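Local atomic coordinates of ULam111 (Flavobacterium sp., PDB entry 5WUT), a protein that probably hydrolyses beta-1,3-glucosidic bonds of laminarin, acting as a laminarinase of glycoside hydrolase family 16 built on a beta-jelly roll fold. Residues K95-A100 with I204-G209; V8-F13 with I228-V233; F101-S106 with I119-Y124; R88-V93 with Q158-Y163. All blocks are in the same frame, centred on the assembly; numbering follows the deposited sequence.

Contact 1 (K95-A100 with I204-G209); sequences KGIWPA and INMAIG
Ile-97 and Met-206 make the tight part of this contact: CG1 of Ile-97 lies 3.5 Å from SD of Met-206, and the two side chains slant across one another. The extended first two torsions of Met-206 (chi1 173°, chi2 165°) carry the sulfur to Ile-97, and the bend at chi3 only turns the terminal methyl. On the same face, Ile-97 CD1 reaches Ile-208 CG1 at 4.0 Å, while Pro-99 and Met-206 both press on Pro-92 and Phe-226. The backbones are neighbouring antiparallel strands of the jelly roll, paired by Trp-98 with Ala-207 and by Ala-100 with Asn-205; Ala-207 N donates to Trp-98 O at 2.9 Å. The face bearing Trp-98 and Asn-205 is looser and wetter. Here the indole of Trp-98 comes no nearer to Ala-207 than CE3 to CB, 4.1 Å. A water sits 3.0 Å above the indole plane, over the ring centre; it donates to Trp-98 O and accepts from Asn-205 ND2, which has Tyr-44 as a second partner. The other ends are held from outside, Trp-98 NE1 by Glu-123 and Asn-205 OD1 by Trp-102.

Contact 2 (V8-F13 with I228-V233); sequences VWEEHF and IDYIKV
Val-8 and Trp-9 both face Val-233, a classic beta bulge in an otherwise regular antiparallel pair. The carbonyl oxygen of Val-233 takes a firm bond from Val-8 N (2.8 Å) and only a weak one from Trp-9 N (3.5 Å), while Val-233 N donates in return to Trp-9 O. Beyond the bulge the register settles, and Glu-11 and Ile-231 exchange two backbone bonds. Glu-10 (CG anti to N, chi1 -178°) and Lys-232 (CG beside N, chi1 -70°) both stay extended beyond CG, which lets them run alongside each other, pointing the same way. Their contact is one of carbon chains more than charges: Glu-10 OE2 lies 3.4 Å from Lys-232 CE but 4.6 Å from NZ, beyond a salt bridge, and the same CE rests over the centre of the Tyr-230 ring. On the other face, Trp-9 meets Val-233 CG2 at its ring edge through CE3 (4.1 Å). Phe-13, past the strand end, brings CE2 within 3.7 Å of Ile-228 CG2; Glu-11 OE1 steadies this turn, accepting from Phe-13 N. Strand 224-234 is flanked by strands 83-90 and 55-63, and the face of Trp-9 and Val-233 packs on Phe-202 of strand 200-208.

Contact 3 (F101-S106 with I119-Y124); sequences FWMLGS and IDILEY
The signature sequence of family 16, a run of acidic residues spaced by hydrophobic ones from Glu-118 to Glu-123, lies on strand 118-123, which pairs antiparallel with 101-105 of strand 97-105. Phe-101 O is gripped by two successive amides, Ile-121 N at 3.1 Å and Leu-122 N at 2.9 Å. That is a classic beta bulge, with Ile-121 and Leu-122 facing one residue, and it moves the register on by one before Trp-102 meets Asp-120. In relatives this signature carries the catalytic carboxylates, and the bulged spacing between Asp-120 and Glu-123 matches the longer form of the motif. Both acids come up to Trp-102: Asp-120 OD1 lies 3.7 Å from its CB, the carboxylate turned 70° from the indole plane, while Glu-123 OE2 approaches CB at 3.8 Å and Glu-123 OE1 bonds to Trp-98. The close pairing with Asp-120 brings Trp-102 CB to 3.2 Å from Ile-119 O; the first torsion (chi1 52°) turns the indole, leaving CE3 4.0 Å from Asp-120 OD1. Away from the acids, Ile-121, pushed toward the partner strand by the bulge, packs CD1 on Phe-101 CE2 (3.8 Å) and Met-103 CG, covered by Tyr-163 and Ile-165.

Contact 4 (R88-V93 with Q158-Y163); sequences RAKLPV and QGFHLY
The ring of Phe-160 is clasped between two basic side chains. Over one face stands Lys-90 CB, 3.6 Å from the ring centroid and 6° off the normal, a CH-pi contact; over the opposite face lies the Arg-88 guanidinium, its NH1 offset toward the rim and its plane only 14° from that of the ring. Phe-160 CB in turn covers one face of the guanidinium. All this hangs on two jelly-roll strands, 83-90 and 161-167, which diverge sharply here, their short axes 126° apart, so that the backbone pairing is brief: Ala-89 and His-161 exchange two bonds. Arg-88 can spread over the ring because its chain stays extended from CG to NE, and a salt bridge from NH1 to Asp-229 anchors its end. Its aliphatic part also meets Leu-162, CB to CD2 at 3.7 Å. The Tyr-163 ring has Ala-89 O near its plane, and a water at its edge bonds both that oxygen (2.8 Å) and Tyr-163 OH (2.7 Å). Where the strands have parted, direct pairing gives way to a second water, which accepts from Leu-91 N at 2.9 Å and donates to Gly-159 O at 2.6 Å.

In the fold
The four contacts illustrate how a jelly roll brings distant parts of a chain together. Contact 2 joins the chain's two ends and encloses the others; contact 3 is nested within contacts 1 and 4, whose segments alternate. Strand 97-105 lies between 200-208 (contact 1) and 118-123 (contact 3), the last bearing the family signature; the two centres are about 13 Å apart. Contacts 2 and 4, about 15 Å apart, are linked through the neighbouring strands 224-234 and 83-90. Between these two groups the packing is apolar: Ile-204 on Ile-228, Ile-231 on Phe-101, Leu-122 on Ala-89, as in the core of a beta-sandwich. As in other family 16 enzymes, the layer with strand 118-123 probably carries the active site, and the other packs behind it.

Contact 1 (K95-A100 with I204-G209)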
loop_
_atom_site.group_PDB
_atom_site.type_symbol
_atom_site.label_atom_id
_atom_site.label_comp_id
_atom_site.label_asym_id
_atom_site.label_seq_id
_atom_site.Cartn_x
_atom_site.Cartn_y
_atom_site.Cartn_z
ATOM N N LYS A 95 18.098 -11.988 9.943
ATOM C CA LYS A 95 17.425 -13.233 10.271
ATOM C C LYS A 95 17.347 -13.471 11.778
ATOM O O LYS A 95 18.372 -13.525 12.460
ATOM C CB LYS A 95 18.130 -14.411 9.595
ATOM C CG LYS A 95 17.449 -15.743 9.851
ATOM C CD LYS A 95 18.186 -16.892 9.159
ATOM C CE LYS A 95 19.558 -17.094 9.747
ATOM N NZ LYS A 95 20.127 -18.434 9.395
ATOM N N GLY A 96 16.124 -13.611 12.283
ATOM C CA GLY A 96 15.898 -13.901 13.688
ATOM C C GLY A 96 15.235 -12.767 14.452
ATOM O O GLY A 96 14.678 -12.992 15.515
ATOM N N ILE A 97 15.272 -11.556 13.904
ATOM C CA ILE A 97 14.697 -10.408 14.591
ATOM C C ILE A 97 13.177 -10.326 14.358
ATOM O O ILE A 97 12.681 -10.687 13.287
ATOM C CB ILE A 97 15.413 -9.088 14.138
ATOM C CG1 ILE A 97 15.485 -8.108 15.297
ATOM C CG2 ILE A 97 14.810 -8.497 12.880
ATOM C CD1 ILE A 97 16.359 -8.609 16.418
ATOM N N TRP A 98 12.439 -9.907 15.380
ATOM C CA TRP A 98 10.984 -9.779 15.276
ATOM C C TRP A 98 10.457 -8.572 16.061
ATOM O O TRP A 98 10.028 -8.700 17.228
ATOM C CB TRP A 98 10.287 -11.064 15.753
ATOM C CG TRP A 98 8.766 -10.972 15.727
ATOM C CD1 TRP A 98 8.002 -10.061 15.038
ATOM C CD2 TRP A 98 7.846 -11.810 16.431
ATOM N NE1 TRP A 98 6.664 -10.282 15.283
ATOM C CE2 TRP A 98 6.543 -11.358 16.127
ATOM C CE3 TRP A 98 7.996 -12.893 17.291
ATOM C CZ2 TRP A 98 5.397 -11.952 16.664
ATOM C CZ3 TRP A 98 6.857 -13.494 17.815
ATOM C CH2 TRP A 98 5.574 -13.021 17.500
ATOM N N PRO A 99 10.484 -7.400 15.413
ATOM C CA PRO A 99 9.892 -6.188 15.971
ATOM C C PRO A 99 8.376 -6.194 15.839
ATOM O O PRO A 99 7.833 -6.754 14.876
ATOM C CB PRO A 99 10.506 -5.087 15.117
ATOM C CG PRO A 99 10.638 -5.724 13.771
ATOM C CD PRO A 99 11.116 -7.134 14.109
ATOM N N ALA A 100 7.699 -5.573 16.799
ATOM C CA ALA A 100 6.245 -5.522 16.747
ATOM C C ALA A 100 5.677 -4.296 17.442
ATOM O O ALA A 100 6.200 -3.837 18.452
ATOM C CB ALA A 100 5.660 -6.776 17.362
ATOM N N ILE A 204 4.930 -2.365 22.524
ATOM C CA ILE A 204 6.053 -2.262 21.585
ATOM C C ILE A 204 7.121 -3.230 22.055
ATOM O O ILE A 204 7.493 -3.218 23.231
ATOM C CB ILE A 204 6.634 -0.838 21.517
ATOM C CG1 ILE A 204 5.576 0.148 21.046
ATOM C CG2 ILE A 204 7.835 -0.784 20.575
ATOM C CD1 ILE A 204 6.038 1.622 21.113
ATOM N N ASN A 205 7.630 -4.079 21.171
ATOM C CA ASN A 205 8.697 -4.974 21.612
ATOM C C ASN A 205 9.561 -5.414 20.450
ATOM O O ASN A 205 9.215 -5.223 19.287
ATOM C CB ASN A 205 8.130 -6.209 22.329
ATOM C CG ASN A 205 7.536 -7.214 21.376
ATOM O OD1 ASN A 205 6.392 -7.062 20.939
ATOM N ND2 ASN A 205 8.315 -8.244 21.022
ATOM N N MET A 206 10.698 -6.016 20.766
ATOM C CA MET A 206 11.485 -6.660 19.723
ATOM C C MET A 206 11.989 -7.997 20.245
ATOM O O MET A 206 12.816 -8.059 21.168
ATOM C CB MET A 206 12.632 -5.763 19.252
ATOM C CG MET A 206 13.583 -6.468 18.278
ATOM S SD MET A 206 14.702 -5.401 17.340
ATOM C CE MET A 206 15.268 -4.270 18.609
ATOM N N ALA A 207 11.429 -9.072 19.706
ATOM C CA ALA A 207 11.828 -10.420 20.092
ATOM C C ALA A 207 12.963 -10.974 19.204
ATOM O O ALA A 207 13.270 -10.444 18.136
ATOM C CB ALA A 207 10.632 -11.346 20.059
ATOM N N ILE A 208 13.605 -12.030 19.692
ATOM C CA ILE A 208 14.713 -12.672 19.005
ATOM C C ILE A 208 14.478 -14.173 18.931
ATOM O O ILE A 208 14.282 -14.818 19.960
ATOM C CB ILE A 208 16.047 -12.414 19.731
ATOM C CG1 ILE A 208 16.356 -10.917 19.707
ATOM C CG2 ILE A 208 17.175 -13.259 19.095
ATOM C CD1 ILE A 208 17.457 -10.497 20.683
ATOM N N GLY A 209 14.443 -14.711 17.715
ATOM C CA GLY A 209 14.273 -16.146 17.525
ATOM C C GLY A 209 12.912 -16.653 17.939
ATOM O O GLY A 209 11.941 -15.913 17.887
HETATM O O HOH W 1 7.624 -9.668 18.620
#

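Contact 2 (V8-F13 with I228-V233)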
loop_
_atom_site.group_PDB
_atom_site.type_symbol
_atom_site.label_atom_id
_atom_site.label_comp_id
_atom_site.label_asym_id
_atom_site.label_seq_id
_atom_site.Cartn_x
_atom_site.Cartn_y
_atom_site.Cartn_z
ATOM N N VAL A 8 -6.688 12.429 20.118
ATOM C CA VAL A 8 -7.033 12.313 21.534
ATOM C C VAL A 8 -5.823 12.017 22.426
ATOM O O VAL A 8 -5.849 12.320 23.616
ATOM C CB VAL A 8 -8.121 11.236 21.772
ATOM C CG1 VAL A 8 -9.343 11.529 20.918
ATOM C CG2 VAL A 8 -7.589 9.832 21.497
ATOM N N TRP A 9 -4.774 11.422 21.855
ATOM C CA TRP A 9 -3.542 11.144 22.594
ATOM C C TRP A 9 -2.397 10.905 21.629
ATOM O O TRP A 9 -2.591 10.320 20.576
ATOM C CB TRP A 9 -3.685 9.926 23.516
ATOM C CG TRP A 9 -2.433 9.666 24.328
ATOM C CD1 TRP A 9 -1.921 10.464 25.318
ATOM C CD2 TRP A 9 -1.551 8.531 24.237
ATOM N NE1 TRP A 9 -0.772 9.913 25.824
ATOM C CE2 TRP A 9 -0.526 8.723 25.190
ATOM C CE3 TRP A 9 -1.522 7.380 23.436
ATOM C CZ2 TRP A 9 0.517 7.808 25.369
ATOM C CZ3 TRP A 9 -0.491 6.470 23.613
ATOM C CH2 TRP A 9 0.516 6.689 24.569
ATOM N N GLU A 10 -1.213 11.389 21.978
ATOM C CA GLU A 10 -0.021 11.078 21.207
ATOM C C GLU A 10 1.151 10.842 22.138
ATOM O O GLU A 10 1.342 11.560 23.122
ATOM C CB GLU A 10 0.334 12.189 20.207
ATOM C CG GLU A 10 1.569 11.836 19.364
ATOM C CD GLU A 10 1.936 12.901 18.355
ATOM O OE1 GLU A 10 1.131 13.836 18.165
ATOM O OE2 GLU A 10 3.031 12.795 17.752
ATOM N N GLU A 11 1.911 9.801 21.823
ATOM C CA GLU A 11 3.232 9.596 22.394
ATOM C C GLU A 11 4.267 10.061 21.370
ATOM O O GLU A 11 4.449 9.422 20.320
ATOM C CB GLU A 11 3.453 8.124 22.748
ATOM C CG GLU A 11 4.876 7.801 23.138
ATOM C CD GLU A 11 5.334 8.560 24.379
ATOM O OE1 GLU A 11 5.936 9.646 24.218
ATOM O OE2 GLU A 11 5.091 8.062 25.503
ATOM N N HIS A 12 4.931 11.179 21.663
ATOM C CA HIS A 12 5.928 11.777 20.771
ATOM C C HIS A 12 7.330 11.206 20.989
ATOM O O HIS A 12 8.232 11.458 20.196
ATOM C CB HIS A 12 6.012 13.301 20.964
ATOM C CG HIS A 12 4.735 14.047 20.706
ATOM N ND1 HIS A 12 3.716 14.140 21.631
ATOM C CD2 HIS A 12 4.348 14.798 19.647
ATOM C CE1 HIS A 12 2.740 14.886 21.140
ATOM N NE2 HIS A 12 3.100 15.301 19.937
ATOM N N PHE A 13 7.505 10.501 22.106
ATOM C CA PHE A 13 8.817 10.002 22.546
ATOM C C PHE A 13 9.874 11.113 22.568
ATOM O O PHE A 13 11.034 10.902 22.192
ATOM C CB PHE A 13 9.280 8.826 21.666
ATOM C CG PHE A 13 8.468 7.570 21.861
ATOM C CD1 PHE A 13 8.359 6.977 23.114
ATOM C CD2 PHE A 13 7.794 6.991 20.785
ATOM C CE1 PHE A 13 7.608 5.823 23.303
ATOM C CE2 PHE A 13 7.043 5.833 20.960
ATOM C CZ PHE A 13 6.941 5.250 22.217
ATOM N N ILE A 228 11.015 3.967 17.020
ATOM C CA ILE A 228 9.619 4.392 16.905
ATOM C C ILE A 228 9.531 5.898 17.155
ATOM O O ILE A 228 9.964 6.383 18.189
ATOM C CB ILE A 228 8.715 3.621 17.883
ATOM C CG1 ILE A 228 8.903 2.096 17.724
ATOM C CG2 ILE A 228 7.245 4.028 17.683
ATOM C CD1 ILE A 228 9.960 1.475 18.629
ATOM N N ASP A 229 9.006 6.633 16.176
ATOM C CA ASP A 229 8.871 8.099 16.253
ATOM C C ASP A 229 7.673 8.518 17.091
ATOM O O ASP A 229 7.778 9.384 17.960
ATOM C CB ASP A 229 8.773 8.659 14.828
ATOM C CG ASP A 229 8.840 10.182 14.754
ATOM O OD1 ASP A 229 9.179 10.844 15.749
ATOM O OD2 ASP A 229 8.589 10.709 13.642
ATOM N N TYR A 230 6.528 7.887 16.850
ATOM C CA TYR A 230 5.332 8.237 17.589
ATOM C C TYR A 230 4.250 7.165 17.518
ATOM O O TYR A 230 4.296 6.254 16.681
ATOM C CB TYR A 230 4.762 9.572 17.073
ATOM C CG TYR A 230 4.272 9.584 15.627
ATOM C CD1 TYR A 230 3.129 8.875 15.239
ATOM C CD2 TYR A 230 4.919 10.350 14.671
ATOM C CE1 TYR A 230 2.674 8.904 13.930
ATOM C CE2 TYR A 230 4.466 10.398 13.363
ATOM C CZ TYR A 230 3.348 9.681 13.002
ATOM O OH TYR A 230 2.925 9.745 11.694
ATOM N N ILE A 231 3.285 7.291 18.421
ATOM C CA ILE A 231 1.979 6.644 18.325
ATOM C C ILE A 231 0.961 7.764 18.427
ATOM O O ILE A 231 1.028 8.548 19.378
ATOM C CB ILE A 231 1.720 5.628 19.458
ATOM C CG1 ILE A 231 2.735 4.488 19.427
ATOM C CG2 ILE A 231 0.299 5.067 19.339
ATOM C CD1 ILE A 231 2.706 3.644 20.712
ATOM N N LYS A 232 0.037 7.849 17.467
ATOM C CA LYS A 232 -1.050 8.837 17.497
ATOM C C LYS A 232 -2.372 8.108 17.558
ATOM O O LYS A 232 -2.554 7.097 16.874
ATOM C CB LYS A 232 -1.031 9.743 16.256
ATOM C CG LYS A 232 0.130 10.701 16.208
ATOM C CD LYS A 232 0.147 11.443 14.876
ATOM C CE LYS A 232 1.374 12.327 14.766
ATOM N NZ LYS A 232 1.330 13.130 13.497
ATOM N N VAL A 233 -3.301 8.612 18.362
ATOM C CA VAL A 233 -4.643 8.035 18.432
ATOM C C VAL A 233 -5.680 9.092 18.109
ATOM O O VAL A 233 -5.751 10.130 18.782
ATOM C CB VAL A 233 -4.966 7.460 19.820
ATOM C CG1 VAL A 233 -6.355 6.841 19.815
ATOM C CG2 VAL A 233 -3.909 6.441 20.230
#

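Contact 3 (F101-S106 with I119-Y124)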
loop_
_atom_site.group_PDB
_atom_site.type_symbol
_atom_site.label_atom_id
_atom_site.label_comp_id
_atom_site.label_asym_id
_atom_site.label_seq_id
_atom_site.Cartn_x
_atom_site.Cartn_y
_atom_site.Cartn_z
ATOM N N PHE A 101 4.590 -3.777 16.884
ATOM C CA PHE A 101 3.733 -2.793 17.546
ATOM C C PHE A 101 2.320 -3.344 17.459
ATOM O O PHE A 101 1.832 -3.645 16.367
ATOM C CB PHE A 101 3.847 -1.406 16.880
ATOM C CG PHE A 101 2.725 -0.458 17.245
ATOM C CD1 PHE A 101 2.525 -0.084 18.562
ATOM C CD2 PHE A 101 1.871 0.051 16.269
ATOM C CE1 PHE A 101 1.493 0.786 18.910
ATOM C CE2 PHE A 101 0.832 0.920 16.616
ATOM C CZ PHE A 101 0.654 1.286 17.940
ATOM N N TRP A 102 1.667 -3.507 18.598
ATOM C CA TRP A 102 0.433 -4.276 18.630
ATOM C C TRP A 102 -0.403 -3.920 19.846
ATOM O O TRP A 102 -0.020 -3.033 20.614
ATOM C CB TRP A 102 0.764 -5.787 18.579
ATOM C CG TRP A 102 1.766 -6.305 19.601
ATOM C CD1 TRP A 102 3.075 -5.947 19.730
ATOM C CD2 TRP A 102 1.528 -7.333 20.570
ATOM N NE1 TRP A 102 3.671 -6.680 20.753
ATOM C CE2 TRP A 102 2.735 -7.533 21.279
ATOM C CE3 TRP A 102 0.402 -8.089 20.920
ATOM C CZ2 TRP A 102 2.847 -8.455 22.317
ATOM C CZ3 TRP A 102 0.514 -9.015 21.956
ATOM C CH2 TRP A 102 1.739 -9.186 22.637
ATOM N N MET A 103 -1.582 -4.531 19.969
ATOM C CA MET A 103 -2.507 -4.210 21.060
ATOM C C MET A 103 -3.146 -5.444 21.670
ATOM O O MET A 103 -3.356 -6.433 20.978
ATOM C CB MET A 103 -3.615 -3.259 20.571
ATOM C CG MET A 103 -3.078 -1.971 20.002
ATOM S SD MET A 103 -4.362 -0.816 19.513
ATOM C CE MET A 103 -4.824 -0.128 21.099
ATOM N N LEU A 104 -3.447 -5.371 22.970
ATOM C CA LEU A 104 -4.139 -6.443 23.682
ATOM C C LEU A 104 -5.371 -5.934 24.404
ATOM O O LEU A 104 -5.404 -4.785 24.845
ATOM C CB LEU A 104 -3.197 -7.112 24.689
ATOM C CG LEU A 104 -2.232 -8.116 24.081
ATOM C CD1 LEU A 104 -1.142 -8.487 25.105
ATOM C CD2 LEU A 104 -3.006 -9.359 23.648
ATOM N N GLY A 105 -6.385 -6.781 24.525
ATOM C CA GLY A 105 -7.637 -6.381 25.153
ATOM C C GLY A 105 -7.485 -6.068 26.629
ATOM O O GLY A 105 -6.771 -6.760 27.353
ATOM N N SER A 106 -8.176 -5.028 27.080
ATOM C CA SER A 106 -8.070 -4.577 28.467
ATOM C C SER A 106 -8.429 -5.667 29.491
ATOM O O SER A 106 -7.878 -5.709 30.605
ATOM C CB SER A 106 -8.970 -3.361 28.680
ATOM O OG SER A 106 -8.807 -2.841 29.992
ATOM N N ILE A 119 -4.509 -7.258 18.446
ATOM C CA ILE A 119 -4.411 -6.570 17.153
ATOM C C ILE A 119 -2.941 -6.377 16.800
ATOM O O ILE A 119 -2.220 -5.697 17.525
ATOM C CB ILE A 119 -5.104 -5.178 17.158
ATOM C CG1 ILE A 119 -6.495 -5.256 17.791
ATOM C CG2 ILE A 119 -5.134 -4.586 15.716
ATOM C CD1 ILE A 119 -7.148 -3.904 17.988
ATOM N N ASP A 120 -2.496 -6.983 15.699
ATOM C CA ASP A 120 -1.103 -6.901 15.286
ATOM C C ASP A 120 -0.964 -5.893 14.158
ATOM O O ASP A 120 -1.378 -6.152 13.017
ATOM C CB ASP A 120 -0.582 -8.262 14.824
ATOM C CG ASP A 120 -0.585 -9.287 15.922
ATOM O OD1 ASP A 120 -0.471 -8.903 17.093
ATOM O OD2 ASP A 120 -0.658 -10.487 15.602
ATOM N N ILE A 121 -0.348 -4.759 14.471
ATOM C CA ILE A 121 -0.355 -3.611 13.567
ATOM C C ILE A 121 0.949 -3.473 12.769
ATOM O O ILE A 121 0.922 -3.343 11.544
ATOM C CB ILE A 121 -0.624 -2.317 14.366
ATOM C CG1 ILE A 121 -1.926 -2.457 15.168
ATOM C CG2 ILE A 121 -0.664 -1.111 13.419
ATOM C CD1 ILE A 121 -2.191 -1.281 16.137
ATOM N N LEU A 122 2.087 -3.463 13.473
ATOM C CA LEU A 122 3.398 -3.558 12.844
ATOM C C LEU A 122 3.931 -4.934 13.191
ATOM O O LEU A 122 4.115 -5.239 14.359
ATOM C CB LEU A 122 4.352 -2.454 13.342
ATOM C CG LEU A 122 5.791 -2.351 12.793
ATOM C CD1 LEU A 122 6.356 -1.022 13.239
ATOM C CD2 LEU A 122 6.756 -3.477 13.198
ATOM N N GLU A 123 4.145 -5.773 12.181
ATOM C CA GLU A 123 4.745 -7.091 12.394
ATOM C C GLU A 123 5.703 -7.381 11.258
ATOM O O GLU A 123 5.318 -7.351 10.086
ATOM C CB GLU A 123 3.700 -8.193 12.448
ATOM C CG GLU A 123 2.635 -8.006 13.482
ATOM C CD GLU A 123 3.117 -8.300 14.887
ATOM O OE1 GLU A 123 4.164 -8.969 15.054
ATOM O OE2 GLU A 123 2.427 -7.854 15.831
ATOM N N TYR A 124 6.947 -7.679 11.605
ATOM C CA TYR A 124 7.989 -7.941 10.621
ATOM C C TYR A 124 8.904 -8.993 11.185
ATOM O O TYR A 124 9.242 -8.937 12.363
ATOM C CB TYR A 124 8.758 -6.662 10.311
ATOM C CG TYR A 124 9.986 -6.791 9.443
ATOM C CD1 TYR A 124 11.253 -6.788 10.013
ATOM C CD2 TYR A 124 9.890 -6.845 8.050
ATOM C CE1 TYR A 124 12.394 -6.874 9.218
ATOM C CE2 TYR A 124 11.014 -6.923 7.258
ATOM C CZ TYR A 124 12.265 -6.938 7.850
ATOM O OH TYR A 124 13.387 -7.017 7.066
#

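Contact 4 (R88-V93 with Q158-Y163)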
loop_
_atom_site.group_PDB
_atom_site.type_symbol
_atom_site.label_atom_id
_atom_site.label_comp_id
_atom_site.label_asym_id
_atom_site.label_seq_id
_atom_site.Cartn_x
_atom_site.Cartn_y
_atom_site.Cartn_z
ATOM N N ARG A 88 4.709 5.526 13.511
ATOM C CA ARG A 88 5.738 5.763 12.511
ATOM C C ARG A 88 7.003 5.111 13.027
ATOM O O ARG A 88 7.431 5.395 14.149
ATOM C CB ARG A 88 5.929 7.266 12.273
ATOM C CG ARG A 88 6.997 7.582 11.257
ATOM C CD ARG A 88 7.019 9.060 10.903
ATOM N NE ARG A 88 7.953 9.301 9.812
ATOM C CZ ARG A 88 9.204 9.727 9.963
ATOM N NH1 ARG A 88 9.692 9.968 11.162
ATOM N NH2 ARG A 88 9.970 9.907 8.899
ATOM N N ALA A 89 7.582 4.201 12.250
ATOM C CA ALA A 89 8.699 3.423 12.768
ATOM C C ALA A 89 9.674 2.981 11.695
ATOM O O ALA A 89 9.341 2.929 10.511
ATOM C CB ALA A 89 8.185 2.209 13.528
ATOM N N LYS A 90 10.891 2.672 12.141
ATOM C CA LYS A 90 11.966 2.167 11.280
ATOM C C LYS A 90 12.394 0.793 11.800
ATOM O O LYS A 90 12.577 0.621 13.011
ATOM C CB LYS A 90 13.130 3.164 11.255
ATOM C CG LYS A 90 14.344 2.725 10.446
ATOM C CD LYS A 90 15.384 3.836 10.418
ATOM C CE LYS A 90 16.488 3.553 9.407
ATOM N NZ LYS A 90 17.223 2.288 9.681
ATOM N N LEU A 91 12.522 -0.179 10.892
ATOM C CA LEU A 91 12.715 -1.579 11.271
ATOM C C LEU A 91 14.164 -1.958 11.541
ATOM O O LEU A 91 15.069 -1.393 10.920
ATOM C CB LEU A 91 12.192 -2.491 10.163
ATOM C CG LEU A 91 10.701 -2.409 9.861
ATOM C CD1 LEU A 91 10.383 -3.185 8.578
ATOM C CD2 LEU A 91 9.915 -2.950 11.050
ATOM N N PRO A 92 14.371 -2.922 12.454
ATOM C CA PRO A 92 15.645 -3.645 12.519
ATOM C C PRO A 92 15.685 -4.619 11.356
ATOM O O PRO A 92 14.632 -4.907 10.780
ATOM C CB PRO A 92 15.565 -4.391 13.847
ATOM C CG PRO A 92 14.098 -4.740 13.935
ATOM C CD PRO A 92 13.366 -3.529 13.344
ATOM N N VAL A 93 16.856 -5.149 11.018
ATOM C CA VAL A 93 16.931 -6.073 9.898
ATOM C C VAL A 93 17.774 -7.281 10.256
ATOM O O VAL A 93 18.674 -7.196 11.088
ATOM C CB VAL A 93 17.520 -5.394 8.647
ATOM C CG1 VAL A 93 16.610 -4.271 8.178
ATOM C CG2 VAL A 93 18.884 -4.834 8.943
ATOM N N GLN A 158 13.695 0.379 4.307
ATOM C CA GLN A 158 14.300 1.696 4.066
ATOM C C GLN A 158 13.540 2.793 4.786
ATOM O O GLN A 158 12.364 3.012 4.501
ATOM C CB GLN A 158 14.328 2.021 2.565
ATOM C CG GLN A 158 15.112 1.043 1.699
ATOM C CD GLN A 158 14.732 1.141 0.225
ATOM O OE1 GLN A 158 14.484 2.230 -0.294
ATOM N NE2 GLN A 158 14.680 -0.002 -0.454
ATOM N N GLY A 159 14.214 3.496 5.692
ATOM C CA GLY A 159 13.629 4.656 6.343
ATOM C C GLY A 159 12.457 4.333 7.249
ATOM O O GLY A 159 12.276 3.184 7.666
ATOM N N PHE A 160 11.648 5.355 7.527
ATOM C CA PHE A 160 10.448 5.207 8.361
ATOM C C PHE A 160 9.201 4.949 7.509
ATOM O O PHE A 160 9.072 5.484 6.408
ATOM C CB PHE A 160 10.238 6.458 9.235
ATOM C CG PHE A 160 11.174 6.530 10.412
ATOM C CD1 PHE A 160 12.495 6.929 10.235
ATOM C CD2 PHE A 160 10.740 6.179 11.689
ATOM C CE1 PHE A 160 13.378 6.976 11.314
ATOM C CE2 PHE A 160 11.617 6.223 12.774
ATOM C CZ PHE A 160 12.939 6.629 12.582
ATOM N N HIS A 161 8.304 4.109 8.025
ATOM C CA HIS A 161 7.010 3.873 7.397
ATOM C C HIS A 161 5.904 4.023 8.420
ATOM O O HIS A 161 6.149 4.027 9.629
ATOM C CB HIS A 161 6.956 2.487 6.766
ATOM C CG HIS A 161 7.930 2.312 5.649
ATOM N ND1 HIS A 161 7.564 2.408 4.320
ATOM C CD2 HIS A 161 9.264 2.079 5.657
ATOM C CE1 HIS A 161 8.630 2.232 3.562
ATOM N NE2 HIS A 161 9.676 2.029 4.347
ATOM N N LEU A 162 4.678 4.136 7.919
ATOM C CA LEU A 162 3.496 4.288 8.761
ATOM C C LEU A 162 2.720 2.983 8.838
ATOM O O LEU A 162 2.494 2.313 7.812
ATOM C CB LEU A 162 2.589 5.396 8.218
ATOM C CG LEU A 162 3.218 6.770 8.017
ATOM C CD1 LEU A 162 2.148 7.701 7.469
ATOM C CD2 LEU A 162 3.796 7.316 9.302
ATOM N N TYR A 163 2.325 2.626 10.056
ATOM C CA TYR A 163 1.548 1.425 10.320
ATOM C C TYR A 163 0.326 1.839 11.097
ATOM O O TYR A 163 0.475 2.471 12.131
ATOM C CB TYR A 163 2.379 0.407 11.110
ATOM C CG TYR A 163 3.688 0.032 10.461
ATOM C CD1 TYR A 163 4.825 0.827 10.599
ATOM C CD2 TYR A 163 3.806 -1.148 9.729
ATOM C CE1 TYR A 163 6.029 0.468 9.998
ATOM C CE2 TYR A 163 4.998 -1.514 9.146
ATOM C CZ TYR A 163 6.110 -0.708 9.279
ATOM O OH TYR A 163 7.310 -1.091 8.679
HETATM O O HOH W 2 6.837 7.758 7.152
HETATM O O HOH W 3 9.284 0.700 8.866
HETATM O O HOH W 4 12.076 0.582 8.103
#